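Local atomic coordinates of Bse634I restriction endonuclease (Geobacillus stearothermophilus, PDB entry 1KNV), a protein that cuts double-stranded DNA at a specific short sequence as a type II restriction endonuclease, probably with the help of divalent metal ions. Residues 145-150 with 193-198; 208-213 with 268-273; 214-219 with 234-239. All coordinates share one frame; numbering follows the deposited sequence.

Interaction 1 (145-150 with 193-198); sequences PDLLII and AGVGLK
The carboxylate of Asp146 meets Leu197 through OD2, whose anti lone pair accepts Leu197 N at 2.7 Å, with 150° at the hydrogen; Leu197 CB and CG both lie on one side of the carboxylate plane. The aspartate lies just before strand 147-151, where a classic beta bulge sets it and Leu147 both against Val195. Leu147 N gives the regular bond to Val195 O, at 3.1 Å and in the carbonyl plane, while Asp146 N makes a weak second bond to the same oxygen. With its CG beside the backbone N (chi1 -61°), the Asp146 side chain runs back along the neighbouring strand and crosses Leu197, its CB 3.7 Å from Leu197 CG.

Beyond the bulge the two strands pair antiparallel in the central mixed sheet of the PD-(D/E)XK nuclease fold. Ile149 N points almost straight at Ala193 O, at 2.8 Å and 176°, although the donor is tilted from the carbonyl plane. Val195 N returns a 2.7 Å bond to Leu147 O. One face of the sheet carries Leu147, Ile149, Ala193 and Val195. On it Leu147 and Val195 run alongside each other from the two strands, their CB atoms 3.8 Å apart, and helix 281-291 packs over this face. Leu148 lies on the other face, against Met104 and Ile115; Gly194, its partner in the non-hydrogen-bonded pair, brings its CA to 3.1 Å from Leu147 O.

Pro145 and Asp146 appear to supply the PD of the family signature. Asp146 and Leu197 are seen to bind calcium in this protein, although this chain holds no ion. Two acceptors are already close together: Asp146 OD2 lies 3.3 Å from Leu197 O.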
ATOM      1  N   PRO B 145      17.770  10.378 -17.173  1.00 21.49           N
ATOM      2  CA  PRO B 145      16.941  11.327 -17.913  1.00 21.53           C
ATOM      3  C   PRO B 145      18.010  12.224 -18.546  1.00 21.60           C
ATOM      4  O   PRO B 145      19.110  12.351 -17.995  1.00 21.28           O
ATOM      5  CB  PRO B 145      16.161  12.034 -16.811  1.00 21.75           C
ATOM      6  CG  PRO B 145      17.080  11.984 -15.667  1.00 23.07           C
ATOM      7  CD  PRO B 145      17.618  10.570 -15.724  1.00 21.49           C
ATOM      8  N   ASP B 146      17.721  12.824 -19.694  1.00 20.76           N
ATOM      9  CA  ASP B 146      18.715  13.657 -20.356  1.00 20.48           C
ATOM     10  C   ASP B 146      18.925  14.972 -19.625  1.00 20.63           C
ATOM     11  O   ASP B 146      19.983  15.602 -19.737  1.00 20.39           O
ATOM     12  CB  ASP B 146      18.291  13.930 -21.798  1.00 22.39           C
ATOM     13  CG  ASP B 146      18.164  12.652 -22.613  1.00 22.90           C
ATOM     14  OD1 ASP B 146      19.138  11.860 -22.652  1.00 24.30           O
ATOM     15  OD2 ASP B 146      17.091  12.435 -23.207  1.00 24.94           O
ATOM     16  N   LEU B 147      17.933  15.378 -18.855  1.00 20.63           N
ATOM     17  CA  LEU B 147      18.025  16.636 -18.140  1.00 20.31           C
ATOM     18  C   LEU B 147      17.441  16.494 -16.737  1.00 19.95           C
ATOM     19  O   LEU B 147      16.366  15.915 -16.548  1.00 18.03           O
ATOM     20  CB  LEU B 147      17.236  17.675 -18.924  1.00 22.42           C
ATOM     21  CG  LEU B 147      17.213  19.150 -18.595  1.00 24.12           C
ATOM     22  CD1 LEU B 147      18.637  19.605 -18.691  1.00 24.22           C
ATOM     23  CD2 LEU B 147      16.296  19.908 -19.558  1.00 24.20           C
ATOM     24  N   LEU B 148      18.174  16.990 -15.744  1.00 19.89           N
ATOM     25  CA  LEU B 148      17.737  16.955 -14.349  1.00 21.50           C
ATOM     26  C   LEU B 148      17.557  18.356 -13.747  1.00 20.49           C
ATOM     27  O   LEU B 148      18.425  19.221 -13.911  1.00 20.49           O
ATOM     28  CB  LEU B 148      18.763  16.262 -13.465  1.00 22.68           C
ATOM     29  CG  LEU B 148      18.979  14.776 -13.476  1.00 24.59           C
ATOM     30  CD1 LEU B 148      19.928  14.422 -12.330  1.00 24.96           C
ATOM     31  CD2 LEU B 148      17.634  14.131 -13.325  1.00 25.02           C
ATOM     32  N   ILE B 149      16.441  18.581 -13.074  1.00 20.44           N
ATOM     33  CA  ILE B 149      16.205  19.852 -12.410  1.00 20.44           C
ATOM     34  C   ILE B 149      16.308  19.529 -10.929  1.00 20.40           C
ATOM     35  O   ILE B 149      15.552  18.707 -10.411  1.00 20.36           O
ATOM     36  CB  ILE B 149      14.826  20.436 -12.768  1.00 20.81           C
ATOM     37  CG1 ILE B 149      14.790  20.881 -14.252  1.00 20.60           C
ATOM     38  CG2 ILE B 149      14.555  21.656 -11.888  1.00 19.54           C
ATOM     39  CD1 ILE B 149      14.995  19.772 -15.253  1.00 20.66           C
ATOM     40  N   ILE B 150      17.325  20.096 -10.305  1.00 21.54           N
ATOM     41  CA  ILE B 150      17.617  19.865  -8.897  1.00 22.13           C
ATOM     42  C   ILE B 150      17.454  21.145  -8.092  1.00 22.72           C
ATOM     43  O   ILE B 150      17.730  22.233  -8.590  1.00 23.74           O
ATOM     44  CB  ILE B 150      19.079  19.381  -8.729  1.00 22.33           C
ATOM     45  CG1 ILE B 150      19.249  18.014  -9.389  1.00 23.05           C
ATOM     46  CG2 ILE B 150      19.469  19.336  -7.273  1.00 20.97           C
ATOM     47  CD1 ILE B 150      20.666  17.630  -9.591  1.00 25.36           C
ATOM     48  N   ALA B 193      12.649  17.289 -11.050  1.00 20.75           N
ATOM     49  CA  ALA B 193      12.212  16.716 -12.295  1.00 18.63           C
ATOM     50  C   ALA B 193      13.329  16.187 -13.186  1.00 17.29           C
ATOM     51  O   ALA B 193      14.508  16.524 -13.029  1.00 16.10           O
ATOM     52  CB  ALA B 193      11.387  17.737 -13.043  1.00 16.33           C
ATOM     53  N   GLY B 194      12.916  15.362 -14.142  1.00 17.53           N
ATOM     54  CA  GLY B 194      13.816  14.794 -15.126  1.00 17.06           C
ATOM     55  C   GLY B 194      13.150  14.992 -16.477  1.00 17.10           C
ATOM     56  O   GLY B 194      11.925  14.992 -16.564  1.00 15.93           O
ATOM     57  N   VAL B 195      13.942  15.192 -17.528  1.00 18.08           N
ATOM     58  CA  VAL B 195      13.383  15.376 -18.865  1.00 17.37           C
ATOM     59  C   VAL B 195      14.032  14.410 -19.850  1.00 18.15           C
ATOM     60  O   VAL B 195      15.253  14.250 -19.863  1.00 19.36           O
ATOM     61  CB  VAL B 195      13.594  16.826 -19.400  1.00 16.52           C
ATOM     62  CG1 VAL B 195      12.816  17.019 -20.713  1.00 15.05           C
ATOM     63  CG2 VAL B 195      13.139  17.843 -18.367  1.00 15.45           C
ATOM     64  N   GLY B 196      13.207  13.749 -20.655  1.00 18.14           N
ATOM     65  CA  GLY B 196      13.725  12.841 -21.659  1.00 17.99           C
ATOM     66  C   GLY B 196      13.656  13.595 -22.972  1.00 19.22           C
ATOM     67  O   GLY B 196      12.568  13.961 -23.404  1.00 18.11           O
ATOM     68  N   LEU B 197      14.806  13.848 -23.596  1.00 19.99           N
ATOM     69  CA  LEU B 197      14.863  14.584 -24.860  1.00 21.36           C
ATOM     70  C   LEU B 197      14.857  13.633 -26.054  1.00 23.00           C
ATOM     71  O   LEU B 197      15.744  12.780 -26.164  1.00 24.60           O
ATOM     72  CB  LEU B 197      16.129  15.438 -24.906  1.00 21.02           C
ATOM     73  CG  LEU B 197      16.325  16.417 -23.754  1.00 20.96           C
ATOM     74  CD1 LEU B 197      17.677  17.083 -23.896  1.00 20.93           C
ATOM     75  CD2 LEU B 197      15.211  17.452 -23.749  1.00 21.20           C
ATOM     76  N   LYS B 198      13.871  13.778 -26.947  1.00 22.11           N
ATOM     77  CA  LYS B 198      13.770  12.901 -28.119  1.00 21.75           C
ATOM     78  C   LYS B 198      13.764  13.656 -29.450  1.00 23.13           C
ATOM     79  O   LYS B 198      13.170  14.726 -29.572  1.00 23.28           O
ATOM     80  CB  LYS B 198      12.503  12.032 -28.045  1.00 20.08           C
ATOM     81  CG  LYS B 198      12.343  11.204 -26.783  1.00 17.46           C
ATOM     82  CD  LYS B 198      13.487  10.222 -26.559  1.00 16.27           C
ATOM     83  CE  LYS B 198      13.277   9.475 -25.244  1.00 14.55           C
ATOM     84  NZ  LYS B 198      14.449   8.665 -24.873  1.00 15.20           N
TER

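Interaction 2 (208-213 with 268-273); sequences QLVHEG and ERAVDD
In Val271 a chi1 of -171° sends CG1 away from the backbone N and leaves CG2 beside it, facing the helical residues Leu209 and Val210. CG2 comes down on the backbone there, 3.6 Å from Leu209 O and 3.9 Å from Val210 CA. It also meets Leu209 CB at 4.2 Å, so this single methyl bridges two successive residues of the helix. Next to it Ala270 turns its CB toward the helix and touches Val210 O at 3.6 Å, an oxygen that also takes a weak hydrogen bond from Asn214 ND2.

The helical residues belong to helix 203-227, the crossover helix between strands 191-198 and 235-240. Residues 268-272 belong to the loop that leads into strand 273-276, one of the two outermost strands of the same sheet within this chain. A turn further along the helix, Gly213 has no side chain to fend off the loop, and Ala270 O settles on its CA at 3.3 Å in a C-H...O contact. On the subunit interface, Val210 packs on His211 of the second subunit, and Arg269 NE donates a hydrogen bond to Gln137 O of that subunit.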
ATOM      1  N   GLN B 208       9.969   5.131 -25.200  1.00 21.54           N
ATOM      2  CA  GLN B 208      11.094   5.340 -24.293  1.00 20.07           C
ATOM      3  C   GLN B 208      10.740   6.369 -23.224  1.00 20.13           C
ATOM      4  O   GLN B 208      11.153   6.239 -22.078  1.00 20.40           O
ATOM      5  CB  GLN B 208      12.318   5.816 -25.053  1.00 19.21           C
ATOM      6  CG  GLN B 208      12.831   4.801 -26.022  1.00 20.47           C
ATOM      7  CD  GLN B 208      13.872   5.378 -26.951  1.00 22.14           C
ATOM      8  OE1 GLN B 208      14.341   4.702 -27.864  1.00 24.86           O
ATOM      9  NE2 GLN B 208      14.245   6.629 -26.723  1.00 21.65           N
ATOM     10  N   LEU B 209       9.988   7.399 -23.597  1.00 18.77           N
ATOM     11  CA  LEU B 209       9.592   8.409 -22.629  1.00 18.03           C
ATOM     12  C   LEU B 209       8.671   7.763 -21.620  1.00 18.39           C
ATOM     13  O   LEU B 209       8.855   7.912 -20.419  1.00 19.29           O
ATOM     14  CB  LEU B 209       8.854   9.557 -23.307  1.00 17.69           C
ATOM     15  CG  LEU B 209       9.734  10.446 -24.176  1.00 17.79           C
ATOM     16  CD1 LEU B 209       8.896  11.515 -24.840  1.00 17.80           C
ATOM     17  CD2 LEU B 209      10.811  11.068 -23.309  1.00 18.31           C
ATOM     18  N   VAL B 210       7.682   7.029 -22.116  1.00 19.11           N
ATOM     19  CA  VAL B 210       6.712   6.369 -21.250  1.00 17.86           C
ATOM     20  C   VAL B 210       7.352   5.407 -20.251  1.00 16.71           C
ATOM     21  O   VAL B 210       7.051   5.445 -19.065  1.00 16.01           O
ATOM     22  CB  VAL B 210       5.645   5.607 -22.089  1.00 18.19           C
ATOM     23  CG1 VAL B 210       4.785   4.769 -21.191  1.00 18.12           C
ATOM     24  CG2 VAL B 210       4.769   6.597 -22.854  1.00 16.87           C
ATOM     25  N   HIS B 211       8.248   4.552 -20.723  1.00 17.39           N
ATOM     26  CA  HIS B 211       8.869   3.587 -19.829  1.00 16.65           C
ATOM     27  C   HIS B 211       9.793   4.247 -18.827  1.00 16.52           C
ATOM     28  O   HIS B 211       9.807   3.886 -17.655  1.00 15.96           O
ATOM     29  CB  HIS B 211       9.650   2.540 -20.613  1.00 17.01           C
ATOM     30  CG  HIS B 211      10.244   1.479 -19.744  1.00 18.45           C
ATOM     31  ND1 HIS B 211       9.478   0.684 -18.919  1.00 17.74           N
ATOM     32  CD2 HIS B 211      11.533   1.120 -19.526  1.00 17.33           C
ATOM     33  CE1 HIS B 211      10.270  -0.115 -18.226  1.00 18.70           C
ATOM     34  NE2 HIS B 211      11.522   0.129 -18.576  1.00 16.92           N
ATOM     35  N   GLU B 212      10.572   5.212 -19.295  1.00 17.32           N
ATOM     36  CA  GLU B 212      11.500   5.916 -18.428  1.00 17.67           C
ATOM     37  C   GLU B 212      10.740   6.647 -17.322  1.00 15.95           C
ATOM     38  O   GLU B 212      11.168   6.658 -16.169  1.00 16.22           O
ATOM     39  CB  GLU B 212      12.362   6.882 -19.250  1.00 19.02           C
ATOM     40  CG  GLU B 212      13.243   7.776 -18.404  1.00 23.75           C
ATOM     41  CD  GLU B 212      14.452   8.309 -19.151  1.00 25.89           C
ATOM     42  OE1 GLU B 212      15.474   7.591 -19.214  1.00 28.02           O
ATOM     43  OE2 GLU B 212      14.386   9.439 -19.677  1.00 26.88           O
ATOM     44  N   GLY B 213       9.603   7.238 -17.666  1.00 14.59           N
ATOM     45  CA  GLY B 213       8.811   7.924 -16.660  1.00 12.90           C
ATOM     46  C   GLY B 213       8.319   6.949 -15.603  1.00 14.10           C
ATOM     47  O   GLY B 213       8.298   7.267 -14.419  1.00 16.61           O
ATOM     48  N   GLU B 268      -1.493   9.740 -11.715  1.00 30.26           N
ATOM     49  CA  GLU B 268      -0.506  10.522 -12.438  1.00 28.30           C
ATOM     50  C   GLU B 268      -0.001   9.823 -13.684  1.00 26.46           C
ATOM     51  O   GLU B 268       0.023   8.590 -13.776  1.00 26.90           O
ATOM     52  CB  GLU B 268       0.668  10.914 -11.533  1.00 29.01           C
ATOM     53  CG  GLU B 268       1.544   9.792 -11.071  1.00 31.48           C
ATOM     54  CD  GLU B 268       2.688  10.285 -10.198  1.00 32.47           C
ATOM     55  OE1 GLU B 268       3.527  11.066 -10.688  1.00 34.42           O
ATOM     56  OE2 GLU B 268       2.751   9.894  -9.019  1.00 33.03           O
ATOM     57  N   ARG B 269       0.374  10.634 -14.660  1.00 22.80           N
ATOM     58  CA  ARG B 269       0.885  10.131 -15.914  1.00 20.89           C
ATOM     59  C   ARG B 269       2.317   9.678 -15.701  1.00 19.01           C
ATOM     60  O   ARG B 269       2.996  10.126 -14.779  1.00 17.36           O
ATOM     61  CB  ARG B 269       0.899  11.244 -16.962  1.00 20.70           C
ATOM     62  CG  ARG B 269      -0.390  11.984 -17.138  1.00 21.62           C
ATOM     63  CD  ARG B 269      -0.177  13.100 -18.124  1.00 24.24           C
ATOM     64  NE  ARG B 269      -1.424  13.770 -18.470  1.00 29.96           N
ATOM     65  CZ  ARG B 269      -1.517  14.773 -19.346  1.00 33.18           C
ATOM     66  NH1 ARG B 269      -0.426  15.221 -19.967  1.00 33.77           N
ATOM     67  NH2 ARG B 269      -2.696  15.342 -19.595  1.00 33.78           N
ATOM     68  N   ALA B 270       2.776   8.794 -16.572  1.00 17.19           N
ATOM     69  CA  ALA B 270       4.142   8.330 -16.512  1.00 15.70           C
ATOM     70  C   ALA B 270       4.979   9.534 -16.927  1.00 15.88           C
ATOM     71  O   ALA B 270       6.077   9.734 -16.429  1.00 18.59           O
ATOM     72  CB  ALA B 270       4.345   7.181 -17.493  1.00 12.79           C
ATOM     73  N   VAL B 271       4.443  10.335 -17.847  1.00 15.77           N
ATOM     74  CA  VAL B 271       5.121  11.524 -18.357  1.00 13.54           C
ATOM     75  C   VAL B 271       4.187  12.670 -18.069  1.00 14.83           C
ATOM     76  O   VAL B 271       3.124  12.769 -18.667  1.00 16.09           O
ATOM     77  CB  VAL B 271       5.352  11.426 -19.882  1.00 13.79           C
ATOM     78  CG1 VAL B 271       6.254  12.554 -20.364  1.00 13.51           C
ATOM     79  CG2 VAL B 271       5.987  10.092 -20.222  1.00 13.22           C
ATOM     80  N   ASP B 272       4.577  13.528 -17.141  1.00 15.32           N
ATOM     81  CA  ASP B 272       3.748  14.655 -16.747  1.00 17.34           C
ATOM     82  C   ASP B 272       3.373  15.633 -17.859  1.00 20.00           C
ATOM     83  O   ASP B 272       2.292  16.220 -17.840  1.00 19.75           O
ATOM     84  CB  ASP B 272       4.429  15.373 -15.601  1.00 17.21           C
ATOM     85  CG  ASP B 272       4.425  14.540 -14.354  1.00 18.81           C
ATOM     86  OD1 ASP B 272       3.341  14.424 -13.754  1.00 19.65           O
ATOM     87  OD2 ASP B 272       5.480  13.979 -13.991  1.00 17.72           O
ATOM     88  N   ASP B 273       4.261  15.830 -18.821  1.00 20.66           N
ATOM     89  CA  ASP B 273       3.937  16.709 -19.923  1.00 20.90           C
ATOM     90  C   ASP B 273       4.967  16.522 -21.014  1.00 22.78           C
ATOM     91  O   ASP B 273       6.060  15.993 -20.781  1.00 21.82           O
ATOM     92  CB  ASP B 273       3.879  18.167 -19.465  1.00 21.74           C
ATOM     93  CG  ASP B 273       2.995  19.033 -20.364  1.00 23.66           C
ATOM     94  OD1 ASP B 273       2.716  20.185 -19.977  1.00 24.10           O
ATOM     95  OD2 ASP B 273       2.573  18.576 -21.452  1.00 24.92           O
TER

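Interaction 3 (214-219 with 234-239); sequences NILKSL and FKYYGA
Lys217 reaches from helix 203-227 across to the start of strand 235-240, passing first the edge of the Phe234 ring and then the backbone of Lys235 and Tyr236. Its CB does not point straight at the strand. With CG set beside the backbone N (chi1 -77°) and the chain extended from there on, the far end nevertheless swings over to it. CG lies near the plane of the Phe234 ring, 4.2 Å from CD2 at its edge. CE makes the closest approach of this side chain, 3.7 Å from Tyr236 N and 3.8 Å from Phe234 O, and it lies 4.2 Å from Tyr236 CB. At the tip, NZ forms salt bridges with Asp272 and Glu268 and a hydrogen bond to Arg269 O.

One residue back, Leu216 points toward the strand and lodges against both aromatic rings. Its CB sits 3.9 Å from Phe234 CE2, and CD1 is 4.0 Å from Tyr236 CE2 as the leucine and the tyrosine cross. Phe234 also meets the ring of Phe220.

Residues 214-219 and 235-239 run nearly antiparallel (168°), their axes 8.7 Å apart, in the second half of the beta-alpha-beta crossover that strand 191-198 begins. Side chain against side chain, the contact is aliphatic and aromatic, with Lys217 CE also resting on the strand backbone, while the charge of the buried lysine is met beyond it. The two acids would be expected to favour the protonated amine. Asp272 OD2 also accepts the N-H of Tyr236, so one carboxylate oxygen joins the helical lysine to the strand backbone.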
ATOM      1  N   ASN B 214       7.915   5.755 -16.021  1.00 14.83           N
ATOM      2  CA  ASN B 214       7.441   4.746 -15.074  1.00 15.09           C
ATOM      3  C   ASN B 214       8.550   4.258 -14.169  1.00 14.66           C
ATOM      4  O   ASN B 214       8.340   4.088 -12.970  1.00 14.05           O
ATOM      5  CB  ASN B 214       6.842   3.556 -15.815  1.00 13.90           C
ATOM      6  CG  ASN B 214       5.380   3.744 -16.092  1.00 14.73           C
ATOM      7  OD1 ASN B 214       4.570   3.789 -15.163  1.00 15.44           O
ATOM      8  ND2 ASN B 214       5.023   3.869 -17.370  1.00 14.13           N
ATOM      9  N   ILE B 215       9.728   4.036 -14.756  1.00 16.18           N
ATOM     10  CA  ILE B 215      10.905   3.556 -14.023  1.00 17.21           C
ATOM     11  C   ILE B 215      11.379   4.548 -12.963  1.00 17.55           C
ATOM     12  O   ILE B 215      11.585   4.179 -11.798  1.00 16.61           O
ATOM     13  CB  ILE B 215      12.088   3.255 -14.987  1.00 16.47           C
ATOM     14  CG1 ILE B 215      11.811   1.972 -15.759  1.00 15.68           C
ATOM     15  CG2 ILE B 215      13.386   3.089 -14.205  1.00 16.53           C
ATOM     16  CD1 ILE B 215      11.818   0.737 -14.867  1.00 17.26           C
ATOM     17  N   LEU B 216      11.545   5.804 -13.366  1.00 15.66           N
ATOM     18  CA  LEU B 216      12.010   6.826 -12.445  1.00 17.36           C
ATOM     19  C   LEU B 216      10.970   7.229 -11.396  1.00 18.49           C
ATOM     20  O   LEU B 216      11.292   7.355 -10.214  1.00 19.95           O
ATOM     21  CB  LEU B 216      12.481   8.051 -13.231  1.00 18.29           C
ATOM     22  CG  LEU B 216      13.695   7.786 -14.129  1.00 19.74           C
ATOM     23  CD1 LEU B 216      13.981   9.011 -14.970  1.00 19.39           C
ATOM     24  CD2 LEU B 216      14.906   7.419 -13.267  1.00 20.77           C
ATOM     25  N   LYS B 217       9.728   7.441 -11.816  1.00 17.20           N
ATOM     26  CA  LYS B 217       8.695   7.822 -10.863  1.00 17.24           C
ATOM     27  C   LYS B 217       8.423   6.734  -9.821  1.00 16.08           C
ATOM     28  O   LYS B 217       8.194   7.036  -8.651  1.00 15.37           O
ATOM     29  CB  LYS B 217       7.392   8.177 -11.583  1.00 17.01           C
ATOM     30  CG  LYS B 217       7.399   9.543 -12.226  1.00 18.08           C
ATOM     31  CD  LYS B 217       5.990   9.912 -12.655  1.00 18.70           C
ATOM     32  CE  LYS B 217       5.918  11.360 -13.038  1.00 18.78           C
ATOM     33  NZ  LYS B 217       4.509  11.802 -13.152  1.00 20.09           N
ATOM     34  N   SER B 218       8.430   5.474 -10.233  1.00 15.23           N
ATOM     35  CA  SER B 218       8.184   4.415  -9.272  1.00 16.33           C
ATOM     36  C   SER B 218       9.359   4.334  -8.292  1.00 17.23           C
ATOM     37  O   SER B 218       9.174   4.056  -7.101  1.00 16.95           O
ATOM     38  CB  SER B 218       7.975   3.080  -9.988  1.00 16.78           C
ATOM     39  OG  SER B 218       9.120   2.688 -10.723  1.00 17.89           O
ATOM     40  N   LEU B 219      10.566   4.601  -8.790  1.00 16.97           N
ATOM     41  CA  LEU B 219      11.757   4.571  -7.949  1.00 16.81           C
ATOM     42  C   LEU B 219      11.605   5.623  -6.853  1.00 16.47           C
ATOM     43  O   LEU B 219      11.906   5.370  -5.680  1.00 17.21           O
ATOM     44  CB  LEU B 219      13.009   4.876  -8.774  1.00 17.74           C
ATOM     45  CG  LEU B 219      14.364   4.785  -8.060  1.00 19.09           C
ATOM     46  CD1 LEU B 219      14.702   3.325  -7.794  1.00 20.22           C
ATOM     47  CD2 LEU B 219      15.457   5.415  -8.920  1.00 20.70           C
ATOM     48  N   PHE B 234       8.261  14.275  -7.601  1.00 24.65           N
ATOM     49  CA  PHE B 234       9.185  14.131  -8.708  1.00 21.23           C
ATOM     50  C   PHE B 234       8.370  14.028  -9.982  1.00 21.05           C
ATOM     51  O   PHE B 234       7.542  13.128 -10.114  1.00 20.59           O
ATOM     52  CB  PHE B 234      10.041  12.889  -8.584  1.00 19.71           C
ATOM     53  CG  PHE B 234      10.951  12.686  -9.755  1.00 18.41           C
ATOM     54  CD1 PHE B 234      12.064  13.495  -9.931  1.00 17.43           C
ATOM     55  CD2 PHE B 234      10.670  11.711 -10.705  1.00 18.09           C
ATOM     56  CE1 PHE B 234      12.885  13.338 -11.036  1.00 18.61           C
ATOM     57  CE2 PHE B 234      11.485  11.542 -11.817  1.00 17.97           C
ATOM     58  CZ  PHE B 234      12.595  12.356 -11.983  1.00 18.92           C
ATOM     59  N   LYS B 235       8.604  14.954 -10.908  1.00 19.71           N
ATOM     60  CA  LYS B 235       7.895  14.973 -12.179  1.00 19.43           C
ATOM     61  C   LYS B 235       8.841  14.583 -13.306  1.00 18.35           C
ATOM     62  O   LYS B 235      10.022  14.906 -13.278  1.00 18.54           O
ATOM     63  CB  LYS B 235       7.359  16.369 -12.452  1.00 21.26           C
ATOM     64  CG  LYS B 235       6.389  16.882 -11.421  1.00 25.43           C
ATOM     65  CD  LYS B 235       4.987  16.406 -11.712  1.00 29.69           C
ATOM     66  CE  LYS B 235       3.985  17.035 -10.754  1.00 31.67           C
ATOM     67  NZ  LYS B 235       4.205  16.565  -9.353  1.00 35.07           N
ATOM     68  N   TYR B 236       8.314  13.897 -14.306  1.00 17.76           N
ATOM     69  CA  TYR B 236       9.119  13.499 -15.442  1.00 17.19           C
ATOM     70  C   TYR B 236       8.482  14.056 -16.702  1.00 17.49           C
ATOM     71  O   TYR B 236       7.271  13.950 -16.894  1.00 17.70           O
ATOM     72  CB  TYR B 236       9.222  11.979 -15.513  1.00 16.39           C
ATOM     73  CG  TYR B 236      10.032  11.505 -16.690  1.00 16.86           C
ATOM     74  CD1 TYR B 236       9.406  11.063 -17.854  1.00 16.63           C
ATOM     75  CD2 TYR B 236      11.429  11.547 -16.665  1.00 16.04           C
ATOM     76  CE1 TYR B 236      10.147  10.677 -18.971  1.00 17.25           C
ATOM     77  CE2 TYR B 236      12.178  11.168 -17.773  1.00 16.30           C
ATOM     78  CZ  TYR B 236      11.531  10.734 -18.925  1.00 17.66           C
ATOM     79  OH  TYR B 236      12.263  10.372 -20.040  1.00 19.29           O
ATOM     80  N   TYR B 237       9.304  14.654 -17.557  1.00 18.30           N
ATOM     81  CA  TYR B 237       8.823  15.267 -18.795  1.00 18.72           C
ATOM     82  C   TYR B 237       9.511  14.773 -20.066  1.00 18.77           C
ATOM     83  O   TYR B 237      10.607  14.214 -20.039  1.00 18.90           O
ATOM     84  CB  TYR B 237       9.015  16.781 -18.737  1.00 18.34           C
ATOM     85  CG  TYR B 237       8.328  17.453 -17.583  1.00 18.63           C
ATOM     86  CD1 TYR B 237       7.000  17.856 -17.678  1.00 19.13           C
ATOM     87  CD2 TYR B 237       9.004  17.674 -16.387  1.00 18.63           C
ATOM     88  CE1 TYR B 237       6.359  18.468 -16.605  1.00 19.89           C
ATOM     89  CE2 TYR B 237       8.379  18.280 -15.313  1.00 19.66           C
ATOM     90  CZ  TYR B 237       7.058  18.676 -15.427  1.00 20.03           C
ATOM     91  OH  TYR B 237       6.447  19.295 -14.367  1.00 20.75           O
ATOM     92  N   GLY B 238       8.846  15.013 -21.186  1.00 19.29           N
ATOM     93  CA  GLY B 238       9.402  14.657 -22.470  1.00 19.00           C
ATOM     94  C   GLY B 238       9.488  15.936 -23.282  1.00 19.64           C
ATOM     95  O   GLY B 238       8.678  16.845 -23.106  1.00 20.23           O
ATOM     96  N   ALA B 239      10.492  16.026 -24.147  1.00 21.11           N
ATOM     97  CA  ALA B 239      10.678  17.181 -25.023  1.00 21.05           C
ATOM     98  C   ALA B 239      11.059  16.633 -26.398  1.00 22.77           C
ATOM     99  O   ALA B 239      12.071  15.943 -26.536  1.00 23.32           O
ATOM    100  CB  ALA B 239      11.780  18.084 -24.499  1.00 19.41           C
TER

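Both segments of interaction 1 come before those of the other two, and both segments of interaction 3 fall between the two of interaction 2. Interactions 2 and 3 share helix 203-227 and have centres about 5 Å apart; interaction 1 lies about 11 Å and 9 Å from them, centre to centre. Strand 191-198 of interaction 1 neighbours strand 235-240 of interaction 3, with backbone bonds such as Tyr237 N to Gly194 O, and leads to it through the helix. Sheet, crossover helix and the loop before strand 273-276 thus form one body: Leu197 lies in its sheet and Asp146 just before a strand of it, while interactions 2 and 3 reach the second subunit.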